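Local atomic coordinates of Sn-glycerol-3-phosphate ABC transporter substrate-binding protein UspB (Mycobacterium tuberculosis, PDB entry 4MFI), a protein that binds glycerophosphocholine and probably delivers it, as the substrate-binding subunit, to an ABC transporter for import into the mycobacterial cell. Residues P155-N160 / Q175-F180; S207-G212 / S268-T273; P213-G218 / T380-R385; A290-G295 / L372-H377. All coordinates share one frame; numbering follows the deposited sequence.

Four buried contacts knit strands, helices and loops of this periplasmic-binding-protein fold together. Interactions 1 and 2, with centres about 10 Å apart, share a sheet: strands 144-160 and 268-272 are antiparallel neighbours, and Leu-156 N lies 2.8 Å from Ala-271 O. Interactions 2 and 3, centres about 12 Å apart, share helix 211-216 and alternate along the chain; Gln-211 reaches across to both Gln-381 and Asp-382. Interaction 4 has its centre about 11 Å from that of interaction 1, to which Gln-374 is joined through Pro-155 O. Interactions 1 and 3, centres about 17 Å apart, still touch where Trp-177 packs on Pro-213 and Phe-217.

Interaction 1: residues P155-N160 / Q175-F180; sequences PLFYYN and QSWSEF
Phe-157 leaves its strand pointing at helix 177-191 and meets two aromatic rings with the far end of its own. From CB, its CG lies opposite the backbone N (chi1 -170°), which sends the ring out from the sheet. Of its two flanks, the CD2 side turns to Trp-177: CD2 and CE2 both come near CH2 of the indole, CE2 at 4.0 Å. The two planes stand at 59°, an inclined pairing. At the tip, CZ points into one face of Phe-180, 3.7 Å from CE1 and displaced toward the rim of that ring. This is an edge-to-face pair, with planes at 81° and centroids 5.3 Å apart. The three rings form a compact aromatic cluster held by apolar contact. Ser-176, at the N-cap position just before the helix that supplies two of them, accepts through OG from Glu-179 N at 2.9 Å.

Strand 144-160 runs between strands 268-272 and 287-290, with Phe-157 bonded through its backbone to Ala-290. Trp-177 and Phe-180 also rest on Val-270 and Ser-268 of strand 268-272, while the indole packs against Pro-213 and Ala-216, wedging the start of helix 177-191 between the sheet and helix 211-216.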
loop_
_atom_site.group_PDB
_atom_site.type_symbol
_atom_site.label_atom_id
_atom_site.label_comp_id
_atom_site.label_asym_id
_atom_site.label_seq_id
_atom_site.Cartn_x
_atom_site.Cartn_y
_atom_site.Cartn_z
ATOM N N PRO A 155 -1.199 0.266 -6.189
ATOM C CA PRO A 155 -1.365 1.214 -7.291
ATOM C C PRO A 155 -2.224 0.614 -8.410
ATOM O O PRO A 155 -2.364 -0.611 -8.529
ATOM C CB PRO A 155 0.072 1.430 -7.777
ATOM C CG PRO A 155 0.920 1.121 -6.573
ATOM C CD PRO A 155 0.220 -0.054 -5.954
ATOM N N LEU A 156 -2.791 1.494 -9.224
ATOM C CA LEU A 156 -3.649 1.116 -10.335
ATOM C C LEU A 156 -3.385 2.108 -11.463
ATOM O O LEU A 156 -3.092 3.275 -11.202
ATOM C CB LEU A 156 -5.107 1.199 -9.890
ATOM C CG LEU A 156 -6.144 0.463 -10.728
ATOM C CD1 LEU A 156 -5.828 -1.021 -10.779
ATOM C CD2 LEU A 156 -7.537 0.705 -10.146
ATOM N N PHE A 157 -3.466 1.648 -12.711
ATOM C CA PHE A 157 -3.245 2.515 -13.870
ATOM C C PHE A 157 -4.597 2.997 -14.392
ATOM O O PHE A 157 -5.387 2.214 -14.913
ATOM C CB PHE A 157 -2.464 1.756 -14.957
ATOM C CG PHE A 157 -1.972 2.628 -16.082
ATOM C CD1 PHE A 157 -2.827 3.022 -17.109
ATOM C CD2 PHE A 157 -0.641 3.033 -16.130
ATOM C CE1 PHE A 157 -2.365 3.839 -18.155
ATOM C CE2 PHE A 157 -0.170 3.831 -17.174
ATOM C CZ PHE A 157 -1.034 4.239 -18.184
ATOM N N TYR A 158 -4.869 4.286 -14.227
ATOM C CA TYR A 158 -6.123 4.880 -14.664
ATOM C C TYR A 158 -5.930 5.519 -16.030
ATOM O O TYR A 158 -4.919 6.187 -16.266
ATOM C CB TYR A 158 -6.566 5.954 -13.669
ATOM C CG TYR A 158 -6.926 5.437 -12.294
ATOM C CD1 TYR A 158 -8.238 5.084 -11.994
ATOM C CD2 TYR A 158 -5.967 5.317 -11.283
ATOM C CE1 TYR A 158 -8.596 4.628 -10.739
ATOM C CE2 TYR A 158 -6.318 4.845 -10.010
ATOM C CZ TYR A 158 -7.639 4.501 -9.749
ATOM O OH TYR A 158 -8.024 4.047 -8.500
ATOM N N TYR A 159 -6.894 5.343 -16.930
ATOM C CA TYR A 159 -6.786 5.965 -18.249
ATOM C C TYR A 159 -8.098 6.508 -18.788
ATOM O O TYR A 159 -9.169 5.939 -18.561
ATOM C CB TYR A 159 -6.096 5.048 -19.268
ATOM C CG TYR A 159 -6.841 3.792 -19.685
ATOM C CD1 TYR A 159 -6.785 2.627 -18.919
ATOM C CD2 TYR A 159 -7.561 3.753 -20.877
ATOM C CE1 TYR A 159 -7.445 1.464 -19.324
ATOM C CE2 TYR A 159 -8.218 2.603 -21.288
ATOM C CZ TYR A 159 -8.167 1.463 -20.508
ATOM O OH TYR A 159 -8.822 0.327 -20.930
ATOM N N ASN A 160 -7.982 7.630 -19.488
ATOM C CA ASN A 160 -9.096 8.346 -20.090
ATOM C C ASN A 160 -9.376 7.726 -21.459
ATOM O O ASN A 160 -8.534 7.788 -22.364
ATOM C CB ASN A 160 -8.676 9.813 -20.200
ATOM C CG ASN A 160 -9.737 10.705 -20.785
ATOM O OD1 ASN A 160 -10.381 10.372 -21.776
ATOM N ND2 ASN A 160 -9.892 11.885 -20.189
ATOM N N GLN A 175 1.269 -2.580 -22.078
ATOM C CA GLN A 175 1.853 -3.890 -21.799
ATOM C C GLN A 175 3.207 -3.770 -21.120
ATOM O O GLN A 175 3.643 -4.677 -20.408
ATOM C CB GLN A 175 2.040 -4.651 -23.117
ATOM C CG GLN A 175 0.768 -5.249 -23.704
ATOM C CD GLN A 175 0.345 -6.510 -22.985
ATOM O OE1 GLN A 175 1.029 -6.979 -22.069
ATOM N NE2 GLN A 175 -0.779 -7.072 -23.395
ATOM N N SER A 176 3.889 -2.661 -21.382
ATOM C CA SER A 176 5.169 -2.369 -20.754
ATOM C C SER A 176 5.267 -0.869 -20.566
ATOM O O SER A 176 4.591 -0.100 -21.265
ATOM C CB SER A 176 6.340 -2.866 -21.617
ATOM O OG SER A 176 6.428 -2.146 -22.841
ATOM N N TRP A 177 6.117 -0.436 -19.648
ATOM C CA TRP A 177 6.357 0.988 -19.517
ATOM C C TRP A 177 6.972 1.586 -20.783
ATOM O O TRP A 177 6.681 2.737 -21.134
ATOM C CB TRP A 177 7.191 1.279 -18.265
ATOM C CG TRP A 177 6.339 1.219 -17.032
ATOM C CD1 TRP A 177 6.315 0.229 -16.088
ATOM C CD2 TRP A 177 5.349 2.174 -16.641
ATOM N NE1 TRP A 177 5.372 0.524 -15.121
ATOM C CE2 TRP A 177 4.767 1.711 -15.441
ATOM C CE3 TRP A 177 4.902 3.381 -17.186
ATOM C CZ2 TRP A 177 3.763 2.419 -14.774
ATOM C CZ3 TRP A 177 3.904 4.081 -16.525
ATOM C CH2 TRP A 177 3.346 3.598 -15.331
ATOM N N SER A 178 7.781 0.805 -21.497
ATOM C CA SER A 178 8.359 1.292 -22.742
ATOM C C SER A 178 7.311 1.477 -23.838
ATOM O O SER A 178 7.390 2.432 -24.611
ATOM C CB SER A 178 9.517 0.402 -23.190
ATOM O OG SER A 178 10.598 0.554 -22.291
ATOM N N GLU A 179 6.310 0.598 -23.893
ATOM C CA GLU A 179 5.193 0.838 -24.807
ATOM C C GLU A 179 4.467 2.125 -24.431
ATOM O O GLU A 179 4.129 2.934 -25.300
ATOM C CB GLU A 179 4.200 -0.326 -24.816
ATOM C CG GLU A 179 3.092 -0.142 -25.865
ATOM C CD GLU A 179 1.963 -1.151 -25.759
ATOM O OE1 GLU A 179 1.558 -1.503 -24.629
ATOM O OE2 GLU A 179 1.465 -1.594 -26.822
ATOM N N PHE A 180 4.227 2.326 -23.136
ATOM C CA PHE A 180 3.553 3.538 -22.713
ATOM C C PHE A 180 4.348 4.773 -23.111
ATOM O O PHE A 180 3.782 5.776 -23.546
ATOM C CB PHE A 180 3.279 3.573 -21.214
ATOM C CG PHE A 180 2.512 4.792 -20.819
ATOM C CD1 PHE A 180 1.222 4.968 -21.297
ATOM C CD2 PHE A 180 3.088 5.798 -20.053
ATOM C CE1 PHE A 180 0.494 6.114 -21.009
ATOM C CE2 PHE A 180 2.359 6.951 -19.743
ATOM C CZ PHE A 180 1.061 7.105 -20.230
#

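Interaction 2: residues S207-G212 / S268-T273; sequences SWTFQG and SAVAST
Val-270 O and Thr-209 OG1 hold the same water, each at 2.9 Å. The water donates to the Val-270 carbonyl, making a polar bridge from helix 206-209 to strand 268-272. Beside this bridge the same two residues touch through carbon: Thr-209 CB packs on Val-270 CG1 at 3.9 Å, and Thr-209 CG2 lies close to both that methyl and the carbonyl oxygen. The threonine torsion explains the division of labour. With OG1 between the backbone N and the carbonyl carbon (chi1 63°), the hydroxyl turns to the water while CG2 turns to the strand. The two side chains lie alongside each other, running opposite ways, and the valine meets the threonine with one branch, CG1.

Farther along the strand, Ser-272 meets Trp-208 in the second half of the contact. A chi1 of -170° swings the indole away from its own backbone N and carries the six-membered ring toward the strand. The ring's outer edge does the touching: Trp-208 CZ3 is 3.9 Å from Ser-272 CB, which lies near the plane of the indole. Neither polar end is spent here: Trp-208 NE1 bonds to Thr-304 O, and Ser-272 OG to Gly-274 N.

The helical turn thus lies against strand 268-272 and reaches its antiparallel neighbour 144-160. Pro-155 of that neighbouring strand touches both Trp-208 and Val-270, Trp-177 of helix 177-191 covers Val-270 as well, and Arg-385 of helix 383-386 packs on the indole.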
loop_
_atom_site.group_PDB
_atom_site.type_symbol
_atom_site.label_atom_id
_atom_site.label_comp_id
_atom_site.label_asym_id
_atom_site.label_seq_id
_atom_site.Cartn_x
_atom_site.Cartn_y
_atom_site.Cartn_z
ATOM N N SER A 207 7.394 7.712 -4.136
ATOM C CA SER A 207 8.250 6.547 -3.869
ATOM C C SER A 207 7.457 5.246 -3.878
ATOM O O SER A 207 7.998 4.189 -4.192
ATOM C CB SER A 207 9.066 6.668 -2.579
ATOM O OG SER A 207 8.242 6.576 -1.430
ATOM N N TRP A 208 6.169 5.322 -3.552
ATOM C CA TRP A 208 5.308 4.147 -3.625
ATOM C C TRP A 208 4.968 3.777 -5.063
ATOM O O TRP A 208 5.137 2.624 -5.465
ATOM C CB TRP A 208 4.029 4.392 -2.826
ATOM C CG TRP A 208 3.165 3.184 -2.620
ATOM C CD1 TRP A 208 3.521 2.002 -2.026
ATOM C CD2 TRP A 208 1.775 3.065 -2.947
ATOM N NE1 TRP A 208 2.441 1.151 -1.982
ATOM C CE2 TRP A 208 1.356 1.782 -2.539
ATOM C CE3 TRP A 208 0.841 3.921 -3.554
ATOM C CZ2 TRP A 208 0.043 1.337 -2.702
ATOM C CZ3 TRP A 208 -0.460 3.475 -3.726
ATOM C CH2 TRP A 208 -0.849 2.195 -3.299
ATOM N N THR A 209 4.491 4.749 -5.839
ATOM C CA THR A 209 4.041 4.456 -7.200
ATOM C C THR A 209 5.186 4.212 -8.179
ATOM O O THR A 209 5.016 3.463 -9.142
ATOM C CB THR A 209 3.104 5.536 -7.775
ATOM O OG1 THR A 209 3.807 6.778 -7.865
ATOM C CG2 THR A 209 1.849 5.700 -6.914
ATOM N N PHE A 210 6.346 4.820 -7.955
ATOM C CA PHE A 210 7.500 4.605 -8.839
ATOM C C PHE A 210 8.122 3.231 -8.628
ATOM O O PHE A 210 8.863 2.738 -9.476
ATOM C CB PHE A 210 8.554 5.705 -8.621
ATOM C CG PHE A 210 9.816 5.521 -9.431
ATOM C CD1 PHE A 210 9.839 5.808 -10.787
ATOM C CD2 PHE A 210 10.987 5.076 -8.819
ATOM C CE1 PHE A 210 11.004 5.638 -11.526
ATOM C CE2 PHE A 210 12.154 4.908 -9.554
ATOM C CZ PHE A 210 12.162 5.190 -10.908
ATOM N N GLN A 211 7.824 2.611 -7.492
ATOM C CA GLN A 211 8.395 1.319 -7.169
ATOM C C GLN A 211 8.112 0.302 -8.267
ATOM O O GLN A 211 8.971 -0.511 -8.617
ATOM C CB GLN A 211 7.795 0.828 -5.855
ATOM C CG GLN A 211 8.831 0.475 -4.848
ATOM C CD GLN A 211 8.278 0.049 -3.504
ATOM O OE1 GLN A 211 8.966 -0.637 -2.754
ATOM N NE2 GLN A 211 7.048 0.470 -3.177
ATOM N N GLY A 212 6.903 0.371 -8.818
ATOM C CA GLY A 212 6.491 -0.543 -9.866
ATOM C C GLY A 212 7.306 -0.423 -11.140
ATOM O O GLY A 212 7.908 -1.410 -11.574
ATOM N N SER A 268 -3.891 9.981 -18.054
ATOM C CA SER A 268 -3.632 8.752 -17.318
ATOM C C SER A 268 -2.798 9.050 -16.082
ATOM O O SER A 268 -2.165 10.112 -15.982
ATOM C CB SER A 268 -2.925 7.716 -18.204
ATOM O OG SER A 268 -1.639 8.153 -18.613
ATOM N N ALA A 269 -2.780 8.100 -15.150
ATOM C CA ALA A 269 -2.070 8.267 -13.889
ATOM C C ALA A 269 -2.010 6.951 -13.161
ATOM O O ALA A 269 -2.933 6.150 -13.250
ATOM C CB ALA A 269 -2.790 9.291 -13.013
ATOM N N VAL A 270 -0.914 6.727 -12.440
ATOM C CA VAL A 270 -0.858 5.654 -11.457
ATOM C C VAL A 270 -1.205 6.238 -10.094
ATOM O O VAL A 270 -0.533 7.138 -9.589
ATOM C CB VAL A 270 0.518 4.964 -11.424
ATOM C CG1 VAL A 270 0.579 3.945 -10.290
ATOM C CG2 VAL A 270 0.797 4.289 -12.759
ATOM N N ALA A 271 -2.291 5.743 -9.520
ATOM C CA ALA A 271 -2.758 6.210 -8.228
ATOM C C ALA A 271 -3.269 5.018 -7.436
ATOM O O ALA A 271 -3.318 3.907 -7.948
ATOM C CB ALA A 271 -3.854 7.259 -8.404
ATOM N N SER A 272 -3.658 5.237 -6.190
ATOM C CA SER A 272 -4.116 4.121 -5.375
ATOM C C SER A 272 -5.449 3.555 -5.837
ATOM O O SER A 272 -6.306 4.281 -6.361
ATOM C CB SER A 272 -4.243 4.562 -3.919
ATOM O OG SER A 272 -4.605 3.479 -3.085
ATOM N N THR A 273 -5.626 2.255 -5.618
ATOM C CA THR A 273 -6.945 1.639 -5.715
ATOM C C THR A 273 -7.931 2.341 -4.773
ATOM O O THR A 273 -9.143 2.332 -5.010
ATOM C CB THR A 273 -6.890 0.131 -5.376
ATOM O OG1 THR A 273 -6.168 -0.062 -4.151
ATOM C CG2 THR A 273 -6.192 -0.635 -6.477
HETATM O O HOH W 1 2.170 8.097 -9.794
#

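Interaction 3: residues P213-G218 / T380-R385; sequences PNWAFG and TQDYAR
Trp-215 and Asp-382 are brought together by matching first torsions, both near -70°, that turn each side chain back from its carbonyl carbon and set it beside the backbone N. Here helix 211-216 of the periplasmic-binding-protein fold meets the turn leading into helix 383-386. Trp-215 NE1 donates to Asp-382 OD1 at 2.9 Å, the bond bent to 148°. The oxygen lies practically in the indole plane and is approached on its syn side, with the nitrogen 29° out of the carboxylate plane; ring and carboxylate are steeply inclined to each other.

The other carboxylate oxygen has its own partners. Asp-382 OD2 accepts from a water at 2.8 Å, which in turn accepts from Asn-214 ND2 at 2.9 Å, so two consecutive residues of helix 211-216 both reach the aspartate, one directly and one through solvent. OD2 also takes the backbone N of Tyr-221. With both oxygens engaged, the carboxylate's rotation is probably well fixed, and these donors would help to stabilise a negative charge on it. Arg-379 makes a cation-pi contact with the indole.

On the helix side, Gly-218 closes the last turn with positive phi in a Schellman motif, its N bonded to Trp-215 O at 2.9 Å. At the far rim of the indole, Trp-215 CH2 lies 3.4 Å from Thr-380 O.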
loop_
_atom_site.group_PDB
_atom_site.type_symbol
_atom_site.label_atom_id
_atom_site.label_comp_id
_atom_site.label_asym_id
_atom_site.label_seq_id
_atom_site.Cartn_x
_atom_site.Cartn_y
_atom_site.Cartn_z
ATOM N N PRO A 213 7.315 0.765 -11.768
ATOM C CA PRO A 213 8.133 0.903 -12.974
ATOM C C PRO A 213 9.601 0.622 -12.717
ATOM O O PRO A 213 10.242 0.033 -13.579
ATOM C CB PRO A 213 7.911 2.363 -13.410
ATOM C CG PRO A 213 7.146 3.004 -12.320
ATOM C CD PRO A 213 6.411 1.916 -11.597
ATOM N N ASN A 214 10.117 0.996 -11.551
ATOM C CA ASN A 214 11.494 0.672 -11.223
ATOM C C ASN A 214 11.720 -0.845 -11.316
ATOM O O ASN A 214 12.602 -1.312 -12.045
ATOM C CB ASN A 214 11.806 1.216 -9.821
ATOM C CG ASN A 214 13.286 1.274 -9.516
ATOM O OD1 ASN A 214 14.140 1.300 -10.411
ATOM N ND2 ASN A 214 13.598 1.323 -8.227
ATOM N N TRP A 215 10.898 -1.619 -10.612
ATOM C CA TRP A 215 10.972 -3.077 -10.688
ATOM C C TRP A 215 10.800 -3.607 -12.121
ATOM O O TRP A 215 11.482 -4.555 -12.521
ATOM C CB TRP A 215 9.892 -3.702 -9.809
ATOM C CG TRP A 215 10.110 -3.564 -8.331
ATOM C CD1 TRP A 215 11.303 -3.412 -7.667
ATOM C CD2 TRP A 215 9.092 -3.586 -7.329
ATOM N NE1 TRP A 215 11.076 -3.340 -6.309
ATOM C CE2 TRP A 215 9.727 -3.452 -6.078
ATOM C CE3 TRP A 215 7.696 -3.712 -7.370
ATOM C CZ2 TRP A 215 9.013 -3.435 -4.882
ATOM C CZ3 TRP A 215 6.991 -3.698 -6.184
ATOM C CH2 TRP A 215 7.650 -3.566 -4.957
ATOM N N ALA A 216 9.869 -3.021 -12.874
ATOM C CA ALA A 216 9.596 -3.472 -14.235
ATOM C C ALA A 216 10.824 -3.344 -15.136
ATOM O O ALA A 216 11.004 -4.125 -16.079
ATOM C CB ALA A 216 8.423 -2.694 -14.823
ATOM N N PHE A 217 11.664 -2.362 -14.829
ATOM C CA PHE A 217 12.887 -2.103 -15.587
ATOM C C PHE A 217 14.106 -2.804 -14.984
ATOM O O PHE A 217 15.226 -2.630 -15.466
ATOM C CB PHE A 217 13.130 -0.590 -15.693
ATOM C CG PHE A 217 12.334 0.085 -16.782
ATOM C CD1 PHE A 217 12.524 -0.273 -18.113
ATOM C CD2 PHE A 217 11.420 1.096 -16.487
ATOM C CE1 PHE A 217 11.815 0.354 -19.132
ATOM C CE2 PHE A 217 10.702 1.735 -17.507
ATOM C CZ PHE A 217 10.901 1.361 -18.829
ATOM N N GLY A 218 13.883 -3.608 -13.943
ATOM C CA GLY A 218 14.955 -4.363 -13.318
ATOM C C GLY A 218 15.674 -3.617 -12.211
ATOM O O GLY A 218 16.674 -4.106 -11.687
ATOM N N THR A 380 6.209 -7.635 -2.489
ATOM C CA THR A 380 6.489 -6.897 -1.253
ATOM C C THR A 380 7.461 -5.745 -1.516
ATOM O O THR A 380 8.282 -5.789 -2.447
ATOM C CB THR A 380 7.023 -7.809 -0.134
ATOM O OG1 THR A 380 8.200 -8.472 -0.598
ATOM C CG2 THR A 380 5.974 -8.860 0.267
ATOM N N GLN A 381 7.343 -4.697 -0.713
ATOM C CA GLN A 381 8.076 -3.465 -0.972
ATOM C C GLN A 381 9.562 -3.535 -0.634
ATOM O O GLN A 381 9.992 -4.342 0.188
ATOM C CB GLN A 381 7.442 -2.312 -0.206
ATOM C CG GLN A 381 6.022 -1.999 -0.628
ATOM C CD GLN A 381 5.544 -0.705 -0.026
ATOM O OE1 GLN A 381 6.057 0.369 -0.366
ATOM N NE2 GLN A 381 4.585 -0.789 0.900
ATOM N N ASP A 382 10.340 -2.669 -1.273
ATOM C CA ASP A 382 11.774 -2.593 -0.991
ATOM C C ASP A 382 12.022 -2.156 0.451
ATOM O O ASP A 382 11.345 -1.263 0.967
ATOM C CB ASP A 382 12.457 -1.616 -1.946
ATOM C CG ASP A 382 12.468 -2.090 -3.382
ATOM O OD1 ASP A 382 12.288 -3.303 -3.656
ATOM O OD2 ASP A 382 12.688 -1.221 -4.249
ATOM N N TYR A 383 12.997 -2.791 1.100
ATOM C CA TYR A 383 13.310 -2.469 2.499
ATOM C C TYR A 383 13.650 -0.986 2.651
ATOM O O TYR A 383 13.330 -0.368 3.672
ATOM C CB TYR A 383 14.491 -3.293 3.023
ATOM C CG TYR A 383 14.267 -4.773 3.260
ATOM C CD1 TYR A 383 13.188 -5.468 2.702
ATOM C CD2 TYR A 383 15.176 -5.495 4.022
ATOM C CE1 TYR A 383 13.024 -6.837 2.927
ATOM C CE2 TYR A 383 15.025 -6.844 4.246
ATOM C CZ TYR A 383 13.954 -7.522 3.701
ATOM O OH TYR A 383 13.829 -8.878 3.944
ATOM N N ALA A 384 14.289 -0.401 1.636
ATOM C CA ALA A 384 14.680 1.006 1.729
ATOM C C ALA A 384 13.481 1.950 1.866
ATOM O O ALA A 384 13.620 3.048 2.415
ATOM C CB ALA A 384 15.552 1.412 0.545
ATOM N N ARG A 385 12.315 1.529 1.378
ATOM C CA ARG A 385 11.104 2.334 1.545
ATOM C C ARG A 385 10.392 2.069 2.872
ATOM O O ARG A 385 9.977 3.007 3.559
ATOM C CB ARG A 385 10.122 2.162 0.369
ATOM C CG ARG A 385 8.937 3.116 0.498
ATOM C CD ARG A 385 7.906 3.054 -0.650
ATOM N NE ARG A 385 6.914 4.084 -0.346
ATOM C CZ ARG A 385 5.914 3.916 0.514
ATOM N NH1 ARG A 385 5.705 2.730 1.072
ATOM N NH2 ARG A 385 5.111 4.926 0.811
HETATM O O HOH W 2 11.622 -0.142 -6.612
#

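Interaction 4: residues A290-G295 / L372-H377; sequences APLPTG and LDQLPH
Gln-374 pushes its amide against the backbone of Pro-291 and Leu-292, and the close part of the contact gathers round its OE1. Leu-292 N donates to this oxygen at 2.9 Å, coming from above the amide plane, 38° out of it, with the N-H...O angle bent to 147°. A water donates to Gln-374 OE1 and to Leu-292 O, both at 2.7 Å, closing a small ring with the Leu-292 N bond. Pro-291 fits in beside it, its CA 3.4 Å and its CB 3.5 Å from the same OE1. The glutamine can reach this far because chi1 of -170° points its chain away from the backbone N and the rest stays extended to the amide. Its other end is held too: NE2 donates to Pro-155 O on strand 144-160, so the amide spans from the loop after strand 287-290 to the sheet.

The looser side is that of Pro-291, which is exposed to solvent and meets the glutamine through CA and CB alone. Leu-292 by contrast is buried, its side chain against Pro-155.

One amide oxygen therefore accepts two bonds, from a backbone N-H and a water, while its NH2 serves a carbonyl. That pattern is consistent with the modelled orientation of the amide, oxygen toward Leu-292 N and NH2 toward Pro-155 O, and it ties helix 366-374 to two backbone segments through one neutral group.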
loop_
_atom_site.group_PDB
_atom_site.type_symbol
_atom_site.label_atom_id
_atom_site.label_comp_id
_atom_site.label_asym_id
_atom_site.label_seq_id
_atom_site.Cartn_x
_atom_site.Cartn_y
_atom_site.Cartn_z
ATOM N N ALA A 290 -6.481 -0.375 -15.263
ATOM C CA ALA A 290 -5.615 -1.437 -15.743
ATOM C C ALA A 290 -4.595 -1.771 -14.667
ATOM O O ALA A 290 -4.206 -0.900 -13.873
ATOM C CB ALA A 290 -4.905 -0.993 -17.016
ATOM N N PRO A 291 -4.146 -3.032 -14.631
ATOM C CA PRO A 291 -3.018 -3.342 -13.754
ATOM C C PRO A 291 -1.783 -2.621 -14.265
ATOM O O PRO A 291 -1.708 -2.254 -15.449
ATOM C CB PRO A 291 -2.855 -4.858 -13.916
ATOM C CG PRO A 291 -3.384 -5.148 -15.266
ATOM C CD PRO A 291 -4.521 -4.173 -15.484
ATOM N N LEU A 292 -0.821 -2.402 -13.383
ATOM C CA LEU A 292 0.443 -1.834 -13.820
ATOM C C LEU A 292 1.119 -2.820 -14.772
ATOM O O LEU A 292 0.934 -4.029 -14.644
ATOM C CB LEU A 292 1.348 -1.544 -12.624
ATOM C CG LEU A 292 1.147 -0.201 -11.911
ATOM C CD1 LEU A 292 -0.269 0.005 -11.377
ATOM C CD2 LEU A 292 2.185 -0.075 -10.808
ATOM N N PRO A 293 1.911 -2.309 -15.728
ATOM C CA PRO A 293 2.705 -3.217 -16.560
ATOM C C PRO A 293 3.580 -4.124 -15.699
ATOM O O PRO A 293 4.138 -3.703 -14.679
ATOM C CB PRO A 293 3.596 -2.267 -17.361
ATOM C CG PRO A 293 2.846 -0.975 -17.393
ATOM C CD PRO A 293 2.127 -0.895 -16.083
ATOM N N THR A 294 3.697 -5.378 -16.102
ATOM C CA THR A 294 4.590 -6.288 -15.403
ATOM C C THR A 294 6.007 -6.112 -15.940
ATOM O O THR A 294 6.238 -5.363 -16.895
ATOM C CB THR A 294 4.157 -7.742 -15.590
ATOM O OG1 THR A 294 4.378 -8.127 -16.952
ATOM C CG2 THR A 294 2.686 -7.899 -15.256
ATOM N N GLY A 295 6.960 -6.787 -15.314
ATOM C CA GLY A 295 8.278 -6.912 -15.901
ATOM C C GLY A 295 8.278 -8.053 -16.902
ATOM O O GLY A 295 7.218 -8.576 -17.262
ATOM N N LEU A 372 -8.848 -6.358 -7.938
ATOM C CA LEU A 372 -8.810 -7.689 -7.350
ATOM C C LEU A 372 -7.847 -8.607 -8.078
ATOM O O LEU A 372 -7.027 -9.299 -7.461
ATOM C CB LEU A 372 -10.196 -8.321 -7.451
ATOM C CG LEU A 372 -11.168 -8.151 -6.303
ATOM C CD1 LEU A 372 -11.838 -9.483 -6.017
ATOM C CD2 LEU A 372 -10.401 -7.701 -5.109
ATOM N N ASP A 373 -7.970 -8.630 -9.400
ATOM C CA ASP A 373 -7.221 -9.574 -10.217
ATOM C C ASP A 373 -5.724 -9.299 -10.233
ATOM O O ASP A 373 -4.932 -10.183 -10.556
ATOM C CB ASP A 373 -7.785 -9.606 -11.638
ATOM C CG ASP A 373 -9.164 -10.252 -11.704
ATOM O OD1 ASP A 373 -9.562 -10.937 -10.736
ATOM O OD2 ASP A 373 -9.853 -10.076 -12.728
ATOM N N GLN A 374 -5.331 -8.086 -9.862
ATOM C CA GLN A 374 -3.910 -7.761 -9.808
ATOM C C GLN A 374 -3.221 -8.316 -8.554
ATOM O O GLN A 374 -1.997 -8.449 -8.527
ATOM C CB GLN A 374 -3.695 -6.245 -9.911
ATOM C CG GLN A 374 -2.234 -5.870 -10.108
ATOM C CD GLN A 374 -1.980 -4.392 -10.336
ATOM O OE1 GLN A 374 -1.027 -4.033 -11.024
ATOM N NE2 GLN A 374 -2.810 -3.529 -9.747
ATOM N N LEU A 375 -3.988 -8.638 -7.515
ATOM C CA LEU A 375 -3.390 -9.080 -6.243
ATOM C C LEU A 375 -2.356 -10.230 -6.301
ATOM O O LEU A 375 -1.334 -10.168 -5.605
ATOM C CB LEU A 375 -4.476 -9.374 -5.195
ATOM C CG LEU A 375 -5.065 -8.117 -4.546
ATOM C CD1 LEU A 375 -6.225 -8.452 -3.619
ATOM C CD2 LEU A 375 -3.995 -7.344 -3.788
ATOM N N PRO A 376 -2.596 -11.271 -7.127
ATOM C CA PRO A 376 -1.604 -12.352 -7.199
ATOM C C PRO A 376 -0.325 -11.927 -7.913
ATOM O O PRO A 376 0.635 -12.699 -7.946
ATOM C CB PRO A 376 -2.312 -13.428 -8.036
ATOM C CG PRO A 376 -3.753 -13.098 -7.950
ATOM C CD PRO A 376 -3.822 -11.618 -7.866
ATOM N N HIS A 377 -0.319 -10.718 -8.467
ATOM C CA HIS A 377 0.792 -10.233 -9.275
ATOM C C HIS A 377 1.460 -9.037 -8.627
ATOM O O HIS A 377 1.991 -8.153 -9.288
ATOM C CB HIS A 377 0.283 -9.899 -10.670
ATOM C CG HIS A 377 -0.455 -11.029 -11.305
ATOM N ND1 HIS A 377 0.173 -12.181 -11.721
ATOM C CD2 HIS A 377 -1.773 -11.203 -11.561
ATOM C CE1 HIS A 377 -0.722 -13.010 -12.229
ATOM N NE2 HIS A 377 -1.911 -12.441 -12.142
HETATM O O HOH W 3 0.480 -5.660 -12.578
#